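Local coordinates for protein terminase large subunit (Thermus phage G20c, PDB 5M1P) that cuts concatemeric viral DNA through its RNase H-like nuclease domain to start and end genome packaging, in a motor subunit that drives DNA into empty capsids, at residues F156-T161 and Q166-Y171; A41-N46 and S74-R79; L26-Y31 and A142-K147. One frame throughout, in Å; residues are numbered along the deposited sequence.

Contact 1 of 3, residues F156-T161 and Q166-Y171; sequences FRYYRT and QVMRAY
Gln166 lies across the side chain of Arg160, beside the turn of a beta hairpin. Its CB sits 3.5 Å over the centre of the Arg160 guanidinium, whose NH2 is taken by the carbonyl of Gly164 in the turn. CG stands anti to the backbone N (chi1 -165°), and the extended chain carries the amide to Tyr158, with OE1 3.5 Å from Tyr158 CE1. Amide and ring planes are 47° apart, so the two do not stack. Val167 and Tyr159 form a hydrogen-bonded antiparallel pair. Tyr159 N gives a nearly straight bond to Val167 O (2.9 Å), and Val167 N returns one to Tyr159 O. Val167 CG1 meets Thr161 CG2 at 3.4 Å, a strained methyl contact, with Val167 chi1 nearly eclipsed. Met168 runs beside Tyr158, bringing CE to within 3.5 Å of Tyr158 CE1, while its CB meets Phe156 CE2. Arg169 repeats the paired backbone bonds with Arg157. Its guanidinium lies flat on the Tyr159 ring, planes 4° apart and CZ 4.1 Å from the ring centroid. This off-centre cation-pi stack is on the same side of the sheet as Val167. Ala170 N approaches the Phe156 ring obliquely. Tyr171 brings CB over the guanidinium of Arg157 and its CA to 3.5 Å from Tyr159 OH. Arg157 NE bonds to Arg154 O and NH1 to Asn5 OD1. The strands 156-160 and 166-170 make a separate two-stranded sheet, reached directly from helix 147-154. Phe156 and Met168 rest on Ile129 of helix 122-137, and the backbone of Phe156 bonds to Val7 in the N-terminal region.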
loop_
_atom_site.group_PDB
_atom_site.type_symbol
_atom_site.label_atom_id
_atom_site.label_comp_id
_atom_site.label_asym_id
_atom_site.label_seq_id
_atom_site.Cartn_x
_atom_site.Cartn_y
_atom_site.Cartn_z
ATOM N N PHE A 156 0.456 6.430 -12.504
ATOM C CA PHE A 156 -0.909 5.998 -12.235
ATOM C C PHE A 156 -1.864 6.997 -12.872
ATOM O O PHE A 156 -1.822 8.181 -12.542
ATOM C CB PHE A 156 -1.120 5.906 -10.731
ATOM C CG PHE A 156 -2.266 5.032 -10.346
ATOM C CD1 PHE A 156 -2.207 3.658 -10.596
ATOM C CD2 PHE A 156 -3.403 5.567 -9.745
ATOM C CE1 PHE A 156 -3.253 2.835 -10.241
ATOM C CE2 PHE A 156 -4.451 4.744 -9.382
ATOM C CZ PHE A 156 -4.379 3.378 -9.637
ATOM N N ARG A 157 -2.709 6.529 -13.796
ATOM C CA ARG A 157 -3.465 7.405 -14.687
ATOM C C ARG A 157 -4.935 7.050 -14.790
ATOM O O ARG A 157 -5.356 5.941 -14.455
ATOM C CB ARG A 157 -2.875 7.374 -16.090
ATOM C CG ARG A 157 -1.380 7.544 -16.178
ATOM C CD ARG A 157 -0.853 8.872 -15.669
ATOM N NE ARG A 157 0.600 8.893 -15.836
ATOM C CZ ARG A 157 1.227 9.040 -17.007
ATOM N NH1 ARG A 157 0.551 9.199 -18.145
ATOM N NH2 ARG A 157 2.551 9.013 -17.049
ATOM N N TYR A 158 -5.694 8.021 -15.297
ATOM C CA TYR A 158 -7.116 7.878 -15.574
ATOM C C TYR A 158 -7.336 7.404 -16.999
ATOM O O TYR A 158 -6.726 7.912 -17.932
ATOM C CB TYR A 158 -7.831 9.222 -15.429
ATOM C CG TYR A 158 -7.996 9.729 -14.031
ATOM C CD1 TYR A 158 -8.867 9.110 -13.150
ATOM C CD2 TYR A 158 -7.327 10.877 -13.598
ATOM C CE1 TYR A 158 -9.064 9.605 -11.866
ATOM C CE2 TYR A 158 -7.513 11.374 -12.313
ATOM C CZ TYR A 158 -8.374 10.725 -11.449
ATOM O OH TYR A 158 -8.577 11.195 -10.175
ATOM N N TYR A 159 -8.242 6.445 -17.151
ATOM C CA TYR A 159 -8.753 5.999 -18.446
ATOM C C TYR A 159 -10.276 5.915 -18.355
ATOM O O TYR A 159 -10.852 6.163 -17.301
ATOM C CB TYR A 159 -8.136 4.651 -18.805
ATOM C CG TYR A 159 -6.639 4.729 -18.903
ATOM C CD1 TYR A 159 -6.034 5.187 -20.063
ATOM C CD2 TYR A 159 -5.824 4.390 -17.825
ATOM C CE1 TYR A 159 -4.660 5.286 -20.163
ATOM C CE2 TYR A 159 -4.452 4.483 -17.911
ATOM C CZ TYR A 159 -3.872 4.937 -19.080
ATOM O OH TYR A 159 -2.512 5.054 -19.176
ATOM N N ARG A 160 -10.919 5.568 -19.470
ATOM C CA ARG A 160 -12.358 5.366 -19.518
ATOM C C ARG A 160 -12.658 4.038 -20.175
ATOM O O ARG A 160 -12.015 3.675 -21.151
ATOM C CB ARG A 160 -13.034 6.522 -20.271
ATOM C CG ARG A 160 -13.085 7.821 -19.467
ATOM C CD ARG A 160 -14.236 7.845 -18.473
ATOM N NE ARG A 160 -14.055 8.835 -17.406
ATOM C CZ ARG A 160 -14.957 9.099 -16.462
ATOM N NH1 ARG A 160 -14.708 10.017 -15.524
ATOM N NH2 ARG A 160 -16.116 8.452 -16.439
ATOM N N THR A 161 -13.637 3.324 -19.630
ATOM C CA THR A 161 -14.082 2.055 -20.196
ATOM C C THR A 161 -14.937 2.327 -21.434
ATOM O O THR A 161 -15.278 3.482 -21.734
ATOM C CB THR A 161 -14.883 1.215 -19.183
ATOM O OG1 THR A 161 -16.105 1.887 -18.853
ATOM C CG2 THR A 161 -14.069 0.976 -17.926
ATOM N N GLN A 166 -15.114 5.545 -15.301
ATOM C CA GLN A 166 -13.742 5.921 -14.971
ATOM C C GLN A 166 -12.967 4.720 -14.463
ATOM O O GLN A 166 -13.483 3.931 -13.669
ATOM C CB GLN A 166 -13.725 7.000 -13.894
ATOM C CG GLN A 166 -12.381 7.705 -13.733
ATOM C CD GLN A 166 -12.348 8.574 -12.489
ATOM O OE1 GLN A 166 -12.446 9.802 -12.562
ATOM N NE2 GLN A 166 -12.219 7.935 -11.337
ATOM N N VAL A 167 -11.720 4.606 -14.910
ATOM C CA VAL A 167 -10.810 3.563 -14.446
ATOM C C VAL A 167 -9.474 4.226 -14.096
ATOM O O VAL A 167 -9.080 5.197 -14.719
ATOM C CB VAL A 167 -10.712 2.370 -15.456
ATOM C CG1 VAL A 167 -11.354 2.696 -16.796
ATOM C CG2 VAL A 167 -9.291 1.886 -15.677
ATOM N N MET A 168 -8.819 3.711 -13.060
ATOM C CA MET A 168 -7.493 4.162 -12.653
ATOM C C MET A 168 -6.569 2.965 -12.734
ATOM O O MET A 168 -6.862 1.919 -12.166
ATOM C CB MET A 168 -7.495 4.681 -11.220
ATOM C CG MET A 168 -8.397 5.867 -10.932
ATOM S SD MET A 168 -8.601 6.041 -9.141
ATOM C CE MET A 168 -9.179 7.722 -8.946
ATOM N N ARG A 169 -5.448 3.126 -13.423
ATOM C CA ARG A 169 -4.455 2.069 -13.528
ATOM C C ARG A 169 -3.120 2.616 -13.984
ATOM O O ARG A 169 -3.001 3.767 -14.407
ATOM C CB ARG A 169 -4.927 0.960 -14.483
ATOM C CG ARG A 169 -5.168 1.427 -15.905
ATOM C CD ARG A 169 -5.084 0.274 -16.884
ATOM N NE ARG A 169 -5.283 0.702 -18.256
ATOM C CZ ARG A 169 -6.461 0.876 -18.838
ATOM N NH1 ARG A 169 -7.599 0.677 -18.178
ATOM N NH2 ARG A 169 -6.497 1.246 -20.113
ATOM N N ALA A 170 -2.120 1.749 -13.924
ATOM C CA ALA A 170 -0.801 2.066 -14.430
ATOM C C ALA A 170 -0.803 2.368 -15.920
ATOM O O ALA A 170 -1.489 1.728 -16.711
ATOM C CB ALA A 170 0.162 0.939 -14.147
ATOM N N TYR A 171 -0.015 3.369 -16.278
ATOM C CA TYR A 171 0.329 3.655 -17.656
ATOM C C TYR A 171 0.975 2.432 -18.307
ATOM O O TYR A 171 1.697 1.676 -17.658
ATOM C CB TYR A 171 1.312 4.825 -17.666
ATOM C CG TYR A 171 1.948 5.146 -18.990
ATOM C CD1 TYR A 171 1.268 5.890 -19.947
ATOM C CD2 TYR A 171 3.249 4.736 -19.270
ATOM C CE1 TYR A 171 1.867 6.215 -21.158
ATOM C CE2 TYR A 171 3.855 5.049 -20.478
ATOM C CZ TYR A 171 3.161 5.777 -21.419
ATOM O OH TYR A 171 3.785 6.079 -22.605
#

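Contact 2 of 3, residues A41-N46 and S74-R79; sequences ADFGKN and SDQVAR. With CA (calcium ion), chain C.
The backbone leaves strand 37-42 at Asp42 and turns past helix 73-86, with the CA atoms of Phe43 and Gln76 7.4 Å apart. This is the metal-binding end of the first strand of the RNase H-like fold, where Asp42 holds calcium here and probably the catalytic magnesium ions. From the helix, Gln76 carries the contact. Its side chain leaves the helix toward the loop, with CG anti to the carbonyl carbon (chi1 -68°) and the chain extended beyond. The primary amide then grips Gly44 by its backbone N and O, which belong to successive peptides. Gly44 N donates to Gln76 OE1 at 2.7 Å, tilted from the carbonyl plane. Gln76 NE2 donates to Gly44 O at 2.9 Å, almost straight and on a lone pair in the carbonyl plane. The two bonds fix the rotation of the amide, and NE2 has a second acceptor in Ala71 O. Gln76 OE1 also lies at the edge of the Phe43 ring, in its plane, 3.5 Å from CD1. That ring packs on Ile103 of helix 101-109 and Ala94 of strand 91-94. Gly44 N shares a peptide with the calcium ligand Phe43 O, so Gln76 is a second-shell residue that would steady this carbonyl. Asp48, Tyr49 and Asp177 complete the calcium ligands. Asp42 OD1 binds calcium at 2.3 Å and Phe43 O at 2.4 Å, beside one water at 2.3 Å.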
loop_
_atom_site.group_PDB
_atom_site.type_symbol
_atom_site.label_atom_id
_atom_site.label_comp_id
_atom_site.label_asym_id
_atom_site.label_seq_id
_atom_site.Cartn_x
_atom_site.Cartn_y
_atom_site.Cartn_z
ATOM N N ALA A 41 -1.850 -3.657 2.949
ATOM C CA ALA A 41 -1.325 -4.888 2.385
ATOM C C ALA A 41 -2.031 -5.254 1.093
ATOM O O ALA A 41 -3.243 -5.518 1.080
ATOM C CB ALA A 41 -1.435 -6.004 3.398
ATOM N N ASP A 42 -1.238 -5.199 0.024
ATOM C CA ASP A 42 -1.578 -5.631 -1.319
ATOM C C ASP A 42 -0.778 -6.916 -1.509
ATOM O O ASP A 42 0.455 -6.890 -1.517
ATOM C CB ASP A 42 -1.141 -4.548 -2.331
ATOM C CG ASP A 42 -1.449 -4.917 -3.769
ATOM O OD1 ASP A 42 -0.655 -5.664 -4.372
ATOM O OD2 ASP A 42 -2.453 -4.436 -4.311
ATOM N N PHE A 43 -1.467 -8.045 -1.606
ATOM C CA PHE A 43 -0.790 -9.341 -1.676
ATOM C C PHE A 43 -0.200 -9.611 -3.045
ATOM O O PHE A 43 -0.565 -8.969 -4.027
ATOM C CB PHE A 43 -1.734 -10.463 -1.235
ATOM C CG PHE A 43 -2.027 -10.416 0.224
ATOM C CD1 PHE A 43 -1.133 -10.956 1.132
ATOM C CD2 PHE A 43 -3.144 -9.742 0.697
ATOM C CE1 PHE A 43 -1.381 -10.884 2.490
ATOM C CE2 PHE A 43 -3.395 -9.664 2.055
ATOM C CZ PHE A 43 -2.511 -10.235 2.946
ATOM N N GLY A 44 0.757 -10.531 -3.067
ATOM C CA GLY A 44 1.337 -11.075 -4.282
ATOM C C GLY A 44 0.476 -12.264 -4.635
ATOM O O GLY A 44 0.738 -13.386 -4.200
ATOM N N LYS A 45 -0.589 -12.000 -5.382
ATOM C CA LYS A 45 -1.592 -13.020 -5.694
ATOM C C LYS A 45 -0.993 -14.136 -6.545
ATOM O O LYS A 45 -1.179 -15.308 -6.243
ATOM C CB LYS A 45 -2.810 -12.401 -6.383
ATOM N N ASN A 46 -0.270 -13.765 -7.600
ATOM C CA ASN A 46 0.481 -14.727 -8.414
ATOM C C ASN A 46 1.922 -14.219 -8.631
ATOM O O ASN A 46 2.711 -14.267 -7.690
ATOM C CB ASN A 46 -0.277 -15.052 -9.709
ATOM C CG ASN A 46 0.421 -16.121 -10.536
ATOM O OD1 ASN A 46 0.784 -17.179 -10.018
ATOM N ND2 ASN A 46 0.636 -15.841 -11.817
ATOM N N SER A 74 2.270 -18.280 2.167
ATOM C CA SER A 74 2.558 -18.394 3.594
ATOM C C SER A 74 3.668 -17.436 4.031
ATOM O O SER A 74 3.586 -16.839 5.111
ATOM C CB SER A 74 2.904 -19.834 3.977
ATOM O OG SER A 74 2.829 -19.992 5.380
ATOM N N ASP A 75 4.699 -17.289 3.199
ATOM C CA ASP A 75 5.775 -16.330 3.481
ATOM C C ASP A 75 5.254 -14.892 3.511
ATOM O O ASP A 75 5.660 -14.101 4.367
ATOM C CB ASP A 75 6.913 -16.488 2.467
ATOM C CG ASP A 75 8.125 -15.640 2.794
ATOM O OD1 ASP A 75 8.421 -15.433 3.994
ATOM O OD2 ASP A 75 8.790 -15.204 1.835
ATOM N N GLN A 76 4.348 -14.549 2.604
ATOM C CA GLN A 76 3.734 -13.209 2.639
ATOM C C GLN A 76 3.033 -12.941 3.963
ATOM O O GLN A 76 3.205 -11.876 4.561
ATOM C CB GLN A 76 2.767 -13.025 1.484
ATOM C CG GLN A 76 3.455 -12.988 0.137
ATOM C CD GLN A 76 2.468 -12.821 -0.978
ATOM O OE1 GLN A 76 1.578 -11.973 -0.899
ATOM N NE2 GLN A 76 2.596 -13.639 -2.021
ATOM N N VAL A 77 2.262 -13.920 4.425
ATOM C CA VAL A 77 1.570 -13.807 5.707
ATOM C C VAL A 77 2.572 -13.744 6.870
ATOM O O VAL A 77 2.395 -12.948 7.797
ATOM C CB VAL A 77 0.522 -14.926 5.899
ATOM C CG1 VAL A 77 -0.054 -14.886 7.307
ATOM C CG2 VAL A 77 -0.601 -14.775 4.879
ATOM N N ALA A 78 3.625 -14.554 6.826
ATOM C CA ALA A 78 4.659 -14.513 7.878
ATOM C C ALA A 78 5.377 -13.163 7.910
ATOM O O ALA A 78 5.691 -12.654 8.990
ATOM C CB ALA A 78 5.678 -15.633 7.687
ATOM N N ARG A 79 5.626 -12.584 6.741
ATOM C CA ARG A 79 6.318 -11.287 6.670
ATOM C C ARG A 79 5.407 -10.193 7.214
ATOM O O ARG A 79 5.851 -9.287 7.944
ATOM C CB ARG A 79 6.766 -10.970 5.237
ATOM C CG ARG A 79 7.812 -11.918 4.664
ATOM C CD ARG A 79 9.172 -11.878 5.335
ATOM N NE ARG A 79 10.129 -12.752 4.643
ATOM C CZ ARG A 79 11.232 -13.289 5.180
ATOM N NH1 ARG A 79 12.011 -14.064 4.427
ATOM N NH2 ARG A 79 11.564 -13.088 6.460
HETATM CA CA CA C . -0.065 -7.393 -5.756
HETATM O O HOH W 1 -2.042 -7.063 -6.943
#

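Contact 3 of 3, residues L26-Y31 and A142-K147; sequences LVVEDY and AVPNDK
Leu26 and Val28 reach across to Pro144 and Asp146 without any hydrogen bond between the two segments. The contact is small and made by carbon atoms. In Leu26, CD1 is the branch that does the touching. It comes to 3.8 Å from both CB and CG of Asp146, and to 4.2 Å from Pro144 CB. The side chains of Leu26 and Asp146 are crossed at about a right angle, so a single methyl rests against the root of the carboxylate. Val28 touches with CG2. Its CG1 stands opposite the backbone N (chi1 175°), which turns CG2 to the proline. CG2 lies 3.8 Å from Pro144 CG and farther from Pro144 CB. The proline ring therefore takes Val28 at CG and Leu26 at CB. It also packs on Ile62 of strand 61-69 and Ile149 of helix 147-154.

Asp146 is the polar member of the group. Chi1 of 176° sets CG opposite the backbone N, and the two oxygens have separate tasks. OD1 forms a salt bridge to Arg21 and has a weak hydrogen bond from Tyr19, both on strand 15-22. OD2 makes a weak bond to the backbone N of Ile149, which caps the helix. The buried charge is thus met by an arginine and by a helix start, both of which would favour the ionised form. Just before it, Asn145 is the centre of an inverse gamma turn that leads the chain out of strand 142-144. Asp146 is the N-cap of helix 147-154, and the whole is a strand-to-helix junction packed on the edge region of the central mixed sheet of the RNase H-like fold.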
loop_
_atom_site.group_PDB
_atom_site.type_symbol
_atom_site.label_atom_id
_atom_site.label_comp_id
_atom_site.label_asym_id
_atom_site.label_seq_id
_atom_site.Cartn_x
_atom_site.Cartn_y
_atom_site.Cartn_z
ATOM N N LEU A 26 12.280 -1.310 3.032
ATOM C CA LEU A 26 12.799 0.049 3.072
ATOM C C LEU A 26 12.388 0.640 4.407
ATOM O O LEU A 26 11.210 0.915 4.620
ATOM C CB LEU A 26 12.227 0.883 1.929
ATOM C CG LEU A 26 12.425 0.333 0.513
ATOM C CD1 LEU A 26 12.077 1.396 -0.525
ATOM C CD2 LEU A 26 13.821 -0.224 0.309
ATOM N N VAL A 27 13.346 0.852 5.302
ATOM C CA VAL A 27 13.029 1.241 6.674
ATOM C C VAL A 27 13.354 2.708 6.815
ATOM O O VAL A 27 14.518 3.095 6.730
ATOM C CB VAL A 27 13.820 0.429 7.722
ATOM C CG1 VAL A 27 13.388 0.810 9.142
ATOM C CG2 VAL A 27 13.602 -1.061 7.499
ATOM N N VAL A 28 12.315 3.515 7.019
ATOM C CA VAL A 28 12.456 4.948 7.245
ATOM C C VAL A 28 12.734 5.196 8.719
ATOM O O VAL A 28 13.632 5.966 9.087
ATOM C CB VAL A 28 11.192 5.718 6.809
ATOM C CG1 VAL A 28 11.312 7.191 7.162
ATOM C CG2 VAL A 28 10.996 5.577 5.305
ATOM N N GLU A 29 11.938 4.578 9.574
ATOM C CA GLU A 29 12.170 4.698 10.997
ATOM C C GLU A 29 11.668 3.490 11.739
ATOM O O GLU A 29 10.685 2.839 11.349
ATOM C CB GLU A 29 11.561 5.976 11.541
ATOM C CG GLU A 29 10.064 6.092 11.426
ATOM C CD GLU A 29 9.588 7.474 11.817
ATOM O OE1 GLU A 29 9.105 7.634 12.953
ATOM O OE2 GLU A 29 9.734 8.408 10.996
ATOM N N ASP A 30 12.368 3.193 12.825
ATOM C CA ASP A 30 12.020 2.050 13.645
ATOM C C ASP A 30 10.808 2.403 14.496
ATOM O O ASP A 30 10.413 3.567 14.602
ATOM C CB ASP A 30 13.227 1.600 14.476
ATOM C CG ASP A 30 14.292 0.893 13.636
ATOM O OD1 ASP A 30 13.948 0.150 12.690
ATOM O OD2 ASP A 30 15.484 1.044 13.944
ATOM N N TYR A 31 10.188 1.369 15.051
ATOM C CA TYR A 31 8.996 1.493 15.875
ATOM C C TYR A 31 9.163 2.517 17.012
ATOM O O TYR A 31 10.146 2.474 17.757
ATOM C CB TYR A 31 8.700 0.122 16.472
ATOM C CG TYR A 31 7.545 0.067 17.444
ATOM C CD1 TYR A 31 6.295 0.622 17.122
ATOM C CD2 TYR A 31 7.675 -0.591 18.667
ATOM C CE1 TYR A 31 5.222 0.545 17.985
ATOM C CE2 TYR A 31 6.607 -0.681 19.540
ATOM C CZ TYR A 31 5.387 -0.100 19.213
ATOM O OH TYR A 31 4.320 -0.176 20.089
ATOM N N ALA A 142 3.844 11.014 3.209
ATOM C CA ALA A 142 5.293 10.972 3.288
ATOM C C ALA A 142 5.755 9.542 3.090
ATOM O O ALA A 142 5.348 8.649 3.833
ATOM C CB ALA A 142 5.754 11.515 4.630
ATOM N N VAL A 143 6.563 9.316 2.056
ATOM C CA VAL A 143 6.966 7.983 1.627
ATOM C C VAL A 143 8.482 7.856 1.478
ATOM O O VAL A 143 9.169 8.869 1.338
ATOM C CB VAL A 143 6.298 7.605 0.282
ATOM C CG1 VAL A 143 4.786 7.704 0.391
ATOM C CG2 VAL A 143 6.794 8.451 -0.891
ATOM N N PRO A 144 9.004 6.614 1.486
ATOM C CA PRO A 144 10.420 6.435 1.190
ATOM C C PRO A 144 10.776 7.023 -0.172
ATOM O O PRO A 144 10.044 6.827 -1.134
ATOM C CB PRO A 144 10.596 4.917 1.183
ATOM C CG PRO A 144 9.459 4.384 1.983
ATOM C CD PRO A 144 8.327 5.325 1.738
ATOM N N ASN A 145 11.883 7.755 -0.227
ATOM C CA ASN A 145 12.310 8.458 -1.424
ATOM C C ASN A 145 13.004 7.461 -2.345
ATOM O O ASN A 145 14.230 7.461 -2.517
ATOM C CB ASN A 145 13.223 9.625 -1.023
ATOM C CG ASN A 145 13.538 10.549 -2.175
ATOM O OD1 ASN A 145 13.085 10.344 -3.306
ATOM N ND2 ASN A 145 14.316 11.583 -1.893
ATOM N N ASP A 146 12.188 6.618 -2.960
ATOM C CA ASP A 146 12.645 5.503 -3.753
ATOM C C ASP A 146 12.054 5.695 -5.134
ATOM O O ASP A 146 10.841 5.862 -5.268
ATOM C CB ASP A 146 12.149 4.201 -3.130
ATOM C CG ASP A 146 12.497 3.002 -3.960
ATOM O OD1 ASP A 146 13.681 2.597 -3.968
ATOM O OD2 ASP A 146 11.588 2.484 -4.627
ATOM N N LYS A 147 12.893 5.638 -6.154
ATOM C CA LYS A 147 12.441 5.965 -7.500
ATOM C C LYS A 147 11.307 5.062 -7.975
ATOM O O LYS A 147 10.390 5.523 -8.635
ATOM C CB LYS A 147 13.608 5.895 -8.479
#

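Contacts 2 and 3 both reach the large mixed sheet, and their centres are 20 Å apart. Contact 2 lies at the metal end of strand 37-42. Contact 3 packs strand 25-27 and the residue after it on edge strand 142-144, with strand 15-22 between them in the sheet. Contact 1 is a separate hairpin, its centre 25 Å from that of contact 2 and 27 Å from that of contact 3. None touches another. Helix 147-154 connects contacts 3 and 1 directly. Only contact 2 holds calcium ligands. Between side chains, Ala170 is about 9 Å and Asp146 about 12 Å from the calcium ligand Asp177; the Phe156 side chain is about 12 Å from calcium.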